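Local coordinates for CaaX farnesyltransferase beta subunit Ram1 (Aspergillus fumigatus, PDB 4L9P), which probably serves as the peptide-binding subunit of the zinc-dependent heterodimer that transfers a farnesyl group to a cysteine near the C-terminus of target proteins, at residues S202-G214 and I497-R509. Numbering follows the deposited sequence.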
ATOM      1  N   SER B 202       4.138   2.148 -14.065  0.66  6.11           N
ATOM      2  CA  SER B 202       3.800   2.995 -15.202  0.66  6.83           C
ATOM      3  C   SER B 202       2.939   2.237 -16.201  0.66  6.91           C
ATOM      4  O   SER B 202       2.109   2.844 -16.881  0.66  6.97           O
ATOM      5  CB  SER B 202       5.068   3.550 -15.907  0.66  8.01           C
ATOM      6  OG  SER B 202       6.126   2.629 -15.893  0.66  8.24           O
ATOM      7  N   SER B 203       3.117   0.919 -16.327  1.00  6.47           N
ATOM      8  CA  SER B 203       2.252   0.155 -17.216  1.00  6.59           C
ATOM      9  C   SER B 203       0.833   0.071 -16.666  1.00  6.07           C
ATOM     10  O   SER B 203      -0.131   0.212 -17.442  1.00  7.20           O
ATOM     11  CB  SER B 203       2.872  -1.250 -17.353  1.00  5.63           C
ATOM     12  OG  SER B 203       4.071  -1.209 -18.124  1.00  7.03           O
ATOM     13  N   TYR B 204       0.698  -0.112 -15.353  1.00  4.92           N
ATOM     14  CA  TYR B 204      -0.620  -0.092 -14.719  1.00  4.77           C
ATOM     15  C   TYR B 204      -1.291   1.269 -14.935  1.00  5.41           C
ATOM     16  O   TYR B 204      -2.448   1.365 -15.356  1.00  5.68           O
ATOM     17  CB  TYR B 204      -0.367  -0.399 -13.246  1.00  5.02           C
ATOM     18  CG  TYR B 204      -1.522  -0.152 -12.295  1.00  4.40           C
ATOM     19  CD1 TYR B 204      -2.407  -1.172 -11.940  1.00  3.96           C
ATOM     20  CD2 TYR B 204      -1.693   1.086 -11.664  1.00  4.80           C
ATOM     21  CE1 TYR B 204      -3.416  -0.984 -10.995  1.00  4.54           C
ATOM     22  CE2 TYR B 204      -2.657   1.286 -10.696  1.00  5.15           C
ATOM     23  CZ  TYR B 204      -3.522   0.244 -10.371  1.00  4.36           C
ATOM     24  OH  TYR B 204      -4.473   0.497  -9.410  1.00  5.70           O
ATOM     25  N   ALA B 205      -0.583   2.344 -14.644  1.00  6.27           N
ATOM     26  CA  ALA B 205      -1.166   3.688 -14.826  1.00  6.01           C
ATOM     27  C   ALA B 205      -1.574   3.934 -16.258  1.00  5.95           C
ATOM     28  O   ALA B 205      -2.647   4.512 -16.526  1.00  6.17           O
ATOM     29  CB  ALA B 205      -0.143   4.764 -14.397  1.00  6.68           C
ATOM     30  N   ALA B 206      -0.737   3.505 -17.206  1.00  6.54           N
ATOM     31  CA  ALA B 206      -1.089   3.709 -18.576  1.00  7.75           C
ATOM     32  C   ALA B 206      -2.304   2.880 -19.005  1.00  7.40           C
ATOM     33  O   ALA B 206      -3.166   3.377 -19.733  1.00  8.84           O
ATOM     34  CB  ALA B 206       0.137   3.403 -19.488  1.00  8.79           C
ATOM     35  N   VAL B 207      -2.326   1.596 -18.635  1.00  6.46           N
ATOM     36  CA  VAL B 207      -3.488   0.775 -18.988  1.00  6.92           C
ATOM     37  C   VAL B 207      -4.772   1.293 -18.398  1.00  6.77           C
ATOM     38  O   VAL B 207      -5.816   1.292 -19.072  1.00  7.33           O
ATOM     39  CB  VAL B 207      -3.233  -0.706 -18.583  1.00  7.86           C
ATOM     40  CG1 VAL B 207      -4.507  -1.573 -18.723  1.00  9.23           C
ATOM     41  CG2 VAL B 207      -2.126  -1.286 -19.464  1.00  8.90           C
ATOM     42  N   LEU B 208      -4.740   1.735 -17.150  1.00  6.38           N
ATOM     43  CA  LEU B 208      -5.956   2.272 -16.530  1.00  6.70           C
ATOM     44  C   LEU B 208      -6.362   3.581 -17.217  1.00  6.71           C
ATOM     45  O   LEU B 208      -7.575   3.853 -17.391  1.00  7.48           O
ATOM     46  CB  LEU B 208      -5.703   2.543 -15.033  1.00  7.09           C
ATOM     47  CG  LEU B 208      -5.607   1.273 -14.174  1.00  7.35           C
ATOM     48  CD1 LEU B 208      -5.599   1.631 -12.700  1.00  6.60           C
ATOM     49  CD2 LEU B 208      -6.627   0.189 -14.458  1.00  8.42           C
ATOM     50  N   SER B 209      -5.369   4.389 -17.607  1.00  6.96           N
ATOM     51  CA  SER B 209      -5.697   5.619 -18.352  1.00  6.97           C
ATOM     52  C   SER B 209      -6.359   5.314 -19.681  1.00  7.26           C
ATOM     53  O   SER B 209      -7.321   5.978 -20.098  1.00  9.19           O
ATOM     54  CB  SER B 209      -4.432   6.457 -18.582  1.00  7.54           C
ATOM     55  OG  SER B 209      -3.863   6.927 -17.345  1.00  8.07           O
ATOM     56  N   ILE B 210      -5.787   4.349 -20.416  1.00  7.33           N
ATOM     57  CA  ILE B 210      -6.357   3.930 -21.683  1.00  8.87           C
ATOM     58  C   ILE B 210      -7.762   3.391 -21.487  1.00  9.64           C
ATOM     59  O   ILE B 210      -8.649   3.683 -22.313  1.00  9.69           O
ATOM     60  CB  ILE B 210      -5.387   2.883 -22.325  1.00  9.65           C
ATOM     61  CG1 ILE B 210      -4.159   3.629 -22.872  1.00  9.73           C
ATOM     62  CG2 ILE B 210      -6.091   2.062 -23.410  1.00 10.50           C
ATOM     63  CD1 ILE B 210      -3.003   2.684 -23.219  1.00 10.71           C
ATOM     64  N   ALA B 211      -7.980   2.623 -20.410  1.00  9.10           N
ATOM     65  CA  ALA B 211      -9.312   2.105 -20.138  1.00  8.01           C
ATOM     66  C   ALA B 211     -10.302   3.249 -19.919  1.00  8.49           C
ATOM     67  O   ALA B 211     -11.445   3.209 -20.385  1.00  9.48           O
ATOM     68  CB  ALA B 211      -9.298   1.151 -18.918  1.00  7.98           C
ATOM     69  N   MET B 212      -9.880   4.267 -19.190  1.00  8.49           N
ATOM     70  CA  MET B 212     -10.816   5.373 -18.870  1.00  8.25           C
ATOM     71  C   MET B 212     -11.165   6.161 -20.132  1.00  9.71           C
ATOM     72  O   MET B 212     -12.342   6.502 -20.349  1.00 11.09           O
ATOM     73  CB  MET B 212     -10.261   6.328 -17.766  1.00  8.37           C
ATOM     74  CG  MET B 212     -10.388   5.733 -16.427  1.00  9.01           C
ATOM     75  SD  MET B 212      -9.852   6.850 -15.103  1.00  8.97           S
ATOM     76  CE  MET B 212      -8.030   6.609 -15.223  1.00  8.99           C
ATOM     77  N   VAL B 213     -10.202   6.448 -21.004  1.00  9.83           N
ATOM     78  CA  VAL B 213     -10.570   7.207 -22.209  1.00 11.28           C
ATOM     79  C   VAL B 213     -11.276   6.347 -23.221  1.00 12.29           C
ATOM     80  O   VAL B 213     -12.123   6.848 -23.993  1.00 13.85           O
ATOM     81  CB  VAL B 213      -9.349   8.005 -22.854  1.00 11.49           C
ATOM     82  CG1 VAL B 213      -8.713   8.979 -21.853  1.00 11.86           C
ATOM     83  CG2 VAL B 213      -8.266   7.065 -23.443  1.00 11.50           C
ATOM     84  N   GLY B 214     -10.951   5.058 -23.258  1.00 12.05           N
ATOM     85  CA  GLY B 214     -11.620   4.118 -24.165  1.00 13.65           C
ATOM     86  C   GLY B 214     -11.263   4.306 -25.623  1.00 15.27           C
ATOM     87  O   GLY B 214     -10.363   5.092 -25.984  1.00 14.79           O
ATOM     88  N   ILE B 497     -11.148  -3.398  -7.270  1.00  6.24           N
ATOM     89  CA  ILE B 497      -9.849  -3.993  -7.626  1.00  5.57           C
ATOM     90  C   ILE B 497      -9.122  -3.136  -8.678  1.00  4.76           C
ATOM     91  O   ILE B 497      -7.925  -2.909  -8.546  1.00  5.90           O
ATOM     92  CB  ILE B 497     -10.051  -5.385  -8.268  1.00  6.36           C
ATOM     93  CG1 ILE B 497     -10.692  -6.315  -7.261  1.00  7.12           C
ATOM     94  CG2 ILE B 497      -8.733  -5.957  -8.761  1.00  7.17           C
ATOM     95  CD1 ILE B 497     -11.039  -7.704  -7.856  1.00  9.31           C
ATOM     96  N   PHE B 498      -9.835  -2.647  -9.711  1.00  4.38           N
ATOM     97  CA  PHE B 498      -9.156  -1.998 -10.861  1.00  4.53           C
ATOM     98  C   PHE B 498      -9.029  -0.505 -10.670  1.00  5.03           C
ATOM     99  O   PHE B 498      -8.255   0.151 -11.389  1.00  6.47           O
ATOM    100  CB  PHE B 498      -9.884  -2.288 -12.175  1.00  5.60           C
ATOM    101  CG  PHE B 498      -9.875  -3.782 -12.510  1.00  5.74           C
ATOM    102  CD1 PHE B 498      -8.655  -4.442 -12.681  1.00  6.22           C
ATOM    103  CD2 PHE B 498     -11.085  -4.538 -12.559  1.00  6.56           C
ATOM    104  CE1 PHE B 498      -8.605  -5.792 -12.965  1.00  6.00           C
ATOM    105  CE2 PHE B 498     -11.047  -5.922 -12.852  1.00  6.87           C
ATOM    106  CZ  PHE B 498      -9.792  -6.564 -13.073  1.00  7.65           C
ATOM    107  N   VAL B 499      -9.804   0.089  -9.745  1.00  5.27           N
ATOM    108  CA  VAL B 499      -9.625   1.531  -9.443  1.00  4.22           C
ATOM    109  C   VAL B 499      -9.842   2.441 -10.659  1.00  5.21           C
ATOM    110  O   VAL B 499      -9.137   3.421 -10.893  1.00  6.13           O
ATOM    111  CB  VAL B 499      -8.294   1.851  -8.667  1.00  4.71           C
ATOM    112  CG1 VAL B 499      -8.542   3.100  -7.793  1.00  6.43           C
ATOM    113  CG2 VAL B 499      -7.879   0.698  -7.763  1.00  5.17           C
ATOM    114  N   ILE B 500     -10.890   2.090 -11.415  1.00  5.96           N
ATOM    115  CA  ILE B 500     -11.448   2.839 -12.531  1.00  6.05           C
ATOM    116  C   ILE B 500     -12.930   2.500 -12.563  1.00  6.59           C
ATOM    117  O   ILE B 500     -13.378   1.564 -11.904  1.00  6.72           O
ATOM    118  CB  ILE B 500     -10.780   2.406 -13.903  1.00  7.16           C
ATOM    119  CG1 ILE B 500     -10.762   0.875 -14.080  1.00  6.94           C
ATOM    120  CG2 ILE B 500      -9.361   3.019 -14.040  1.00  8.16           C
ATOM    121  CD1 ILE B 500     -10.287   0.459 -15.507  1.00  7.21           C
ATOM    122  N   PRO B 501     -13.725   3.240 -13.342  1.00  7.50           N
ATOM    123  CA  PRO B 501     -15.150   2.887 -13.390  1.00  7.74           C
ATOM    124  C   PRO B 501     -15.357   1.447 -13.885  1.00  7.76           C
ATOM    125  O   PRO B 501     -14.612   0.942 -14.758  1.00  8.74           O
ATOM    126  CB  PRO B 501     -15.712   3.881 -14.406  1.00  8.64           C
ATOM    127  CG  PRO B 501     -14.763   5.077 -14.316  1.00  8.22           C
ATOM    128  CD  PRO B 501     -13.393   4.472 -14.077  1.00  7.69           C
ATOM    129  N   HIS B 502     -16.373   0.767 -13.347  1.00  8.67           N
ATOM    130  CA  HIS B 502     -16.651  -0.595 -13.796  1.00  9.59           C
ATOM    131  C   HIS B 502     -16.790  -0.748 -15.296  1.00 10.56           C
ATOM    132  O   HIS B 502     -16.255  -1.713 -15.867  1.00 10.16           O
ATOM    133  CB  HIS B 502     -17.942  -1.131 -13.153  1.00  9.55           C
ATOM    134  CG  HIS B 502     -17.887  -1.220 -11.670  1.00  9.44           C
ATOM    135  ND1 HIS B 502     -17.737  -0.108 -10.852  1.00 10.21           N
ATOM    136  CD2 HIS B 502     -17.978  -2.302 -10.848  1.00  9.07           C
ATOM    137  CE1 HIS B 502     -17.711  -0.515  -9.593  1.00  8.51           C
ATOM    138  NE2 HIS B 502     -17.878  -1.835  -9.563  1.00  8.56           N
ATOM    139  N   LYS B 503     -17.514   0.173 -15.939  1.00 10.21           N
ATOM    140  CA  LYS B 503     -17.692   0.069 -17.375  1.00 11.93           C
ATOM    141  C   LYS B 503     -16.351   0.188 -18.117  1.00 11.68           C
ATOM    142  O   LYS B 503     -16.128  -0.456 -19.161  1.00 11.55           O
ATOM    143  CB  LYS B 503     -18.640   1.190 -17.826  1.00 15.42           C
ATOM    144  CG  LYS B 503     -18.894   1.129 -19.374  1.00 20.87           C
ATOM    145  CD  LYS B 503     -19.774   2.324 -19.872  1.00 23.80           C
ATOM    146  CE  LYS B 503     -20.046   2.248 -21.421  1.00 24.85           C
ATOM    147  NZ  LYS B 503     -21.043   3.364 -21.686  1.00 28.08           N
ATOM    148  N   SER B 504     -15.449   1.031 -17.614  1.00 10.80           N
ATOM    149  CA  SER B 504     -14.172   1.158 -18.293  1.00  9.81           C
ATOM    150  C   SER B 504     -13.397  -0.173 -18.192  1.00  8.12           C
ATOM    151  O   SER B 504     -12.735  -0.614 -19.170  1.00  8.81           O
ATOM    152  CB  SER B 504     -13.329   2.248 -17.600  1.00 11.31           C
ATOM    153  OG  SER B 504     -14.032   3.488 -17.569  1.00 13.12           O
ATOM    154  N   ALA B 505     -13.433  -0.802 -17.010  1.00  7.51           N
ATOM    155  CA  ALA B 505     -12.698  -2.083 -16.823  1.00  8.61           C
ATOM    156  C   ALA B 505     -13.351  -3.163 -17.675  1.00 10.21           C
ATOM    157  O   ALA B 505     -12.654  -4.005 -18.309  1.00  9.94           O
ATOM    158  CB  ALA B 505     -12.719  -2.532 -15.341  1.00 10.26           C
ATOM    159  N   GLU B 506     -14.684  -3.159 -17.703  1.00 10.34           N
ATOM    160  CA  GLU B 506     -15.408  -4.138 -18.492  1.00 12.84           C
ATOM    161  C   GLU B 506     -15.087  -3.975 -19.971  1.00 12.35           C
ATOM    162  O   GLU B 506     -14.811  -4.963 -20.673  1.00 12.36           O
ATOM    163  CB  GLU B 506     -16.968  -3.988 -18.291  1.00 16.49           C
ATOM    164  CG  GLU B 506     -17.817  -4.701 -19.403  1.00 21.30           C
ATOM    165  CD  GLU B 506     -19.370  -4.453 -19.375  1.00 25.41           C
ATOM    166  OE1 GLU B 506     -19.931  -3.749 -18.523  1.00 25.52           O
ATOM    167  OE2 GLU B 506     -20.048  -5.006 -20.260  1.00 28.72           O
ATOM    168  N   ASP B 507     -15.164  -2.741 -20.468  1.00 11.79           N
ATOM    169  CA  ASP B 507     -15.038  -2.522 -21.897  1.00 11.91           C
ATOM    170  C   ASP B 507     -13.652  -2.932 -22.405  1.00 11.36           C
ATOM    171  O   ASP B 507     -13.524  -3.536 -23.487  1.00 12.64           O
ATOM    172  CB  ASP B 507     -15.256  -1.057 -22.259  1.00 12.87           C
ATOM    173  CG  ASP B 507     -16.725  -0.644 -22.267  1.00 15.35           C
ATOM    174  OD1 ASP B 507     -17.614  -1.523 -22.183  1.00 17.60           O
ATOM    175  OD2 ASP B 507     -16.937   0.587 -22.327  1.00 16.62           O
ATOM    176  N   ILE B 508     -12.587  -2.610 -21.657  1.00 10.19           N
ATOM    177  CA  ILE B 508     -11.277  -2.975 -22.131  1.00  9.63           C
ATOM    178  C   ILE B 508     -11.076  -4.482 -22.087  1.00  9.64           C
ATOM    179  O   ILE B 508     -10.540  -5.049 -23.040  1.00 10.01           O
ATOM    180  CB  ILE B 508     -10.170  -2.191 -21.393  1.00  9.36           C
ATOM    181  CG1 ILE B 508      -8.822  -2.350 -22.149  1.00 10.43           C
ATOM    182  CG2 ILE B 508     -10.054  -2.635 -19.914  1.00  9.74           C
ATOM    183  CD1 ILE B 508      -7.708  -1.391 -21.607  1.00 10.81           C
ATOM    184  N   ARG B 509     -11.499  -5.121 -21.011  1.00  9.60           N
ATOM    185  CA  ARG B 509     -11.339  -6.586 -20.903  1.00  9.98           C
ATOM    186  C   ARG B 509     -12.101  -7.293 -22.037  1.00 11.10           C
ATOM    187  O   ARG B 509     -11.564  -8.214 -22.670  1.00 11.64           O
ATOM    188  CB  ARG B 509     -11.889  -7.074 -19.542  1.00 10.34           C
ATOM    189  CG  ARG B 509     -12.011  -8.589 -19.404  1.00 10.85           C
ATOM    190  CD  ARG B 509     -10.662  -9.320 -19.434  1.00 10.92           C
ATOM    191  NE  ARG B 509     -10.912 -10.737 -19.318  1.00 13.86           N
ATOM    192  CZ  ARG B 509     -10.074 -11.643 -18.825  1.00 16.74           C
ATOM    193  NH1 ARG B 509      -8.873 -11.296 -18.352  1.00 17.30           N
ATOM    194  NH2 ARG B 509     -10.468 -12.938 -18.790  1.00 20.19           N
TER
HETATM  195  O   HOH W   1     -12.606   1.041 -21.475  1.00 12.27           O
HETATM  196  O   HOH W   2     -14.412   4.695 -19.975  1.00 24.61           O
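A211 and I500 meet at the centre of this contact, with A211 CB 3.6 Å from I500 CD1. I500 holds on with both branches. With chi1 at 49°, its CG1 is flanked by both the backbone N and the carbonyl carbon, which sends CD1 to A211 CB and to L208 CD2. CG2 goes the other way, to M212 CG at 3.8 Å and to L208 CB. M212 is bent at chi3, and its CG, SD and CE all lie within 4.0 Å of that one methyl. M212 CG also meets P501 CD. On the other flank, I508 lies over A211 CB with CG2 and CD1, and its CD1 extends to V207 and I210.

Helices 202-213 and 502-509 cross nearly perpendicularly, at 99°, with axes 8.3 Å apart. The small side chains of A211 and S504, at the closest CA pair, are consistent with this close approach; S504 CB is 3.5 Å from A211 O. Two waters join the polar atoms at this edge. Water 1 donates to A211 O (2.7 Å) and to S504 O (2.8 Å). Water 2 donates to M212 O and is hydrogen-bonded to S504 OG.

Toward the active site, L208 CD1 lies 3.3 Å from F498 O and also over one face of the Y204 ring, toward its rim. The Y204 hydroxyl touches V499 CG2, but its hydrogen-bond partner is Y255, a residue of the FII pocket. Y255 OH also bonds I497 O, and Y156 OH bonds V499 O. These tyrosines tie the segment before helix 502-513 to helices 251-263 and 151-164.

The contact joins the C-terminal helix to helix 200-213 of the alpha-alpha toroid. The helices meet by methyl packing, their polar link runs through water, and the tyrosine bonds anchor the 497-499 backbone beside the ligand pocket.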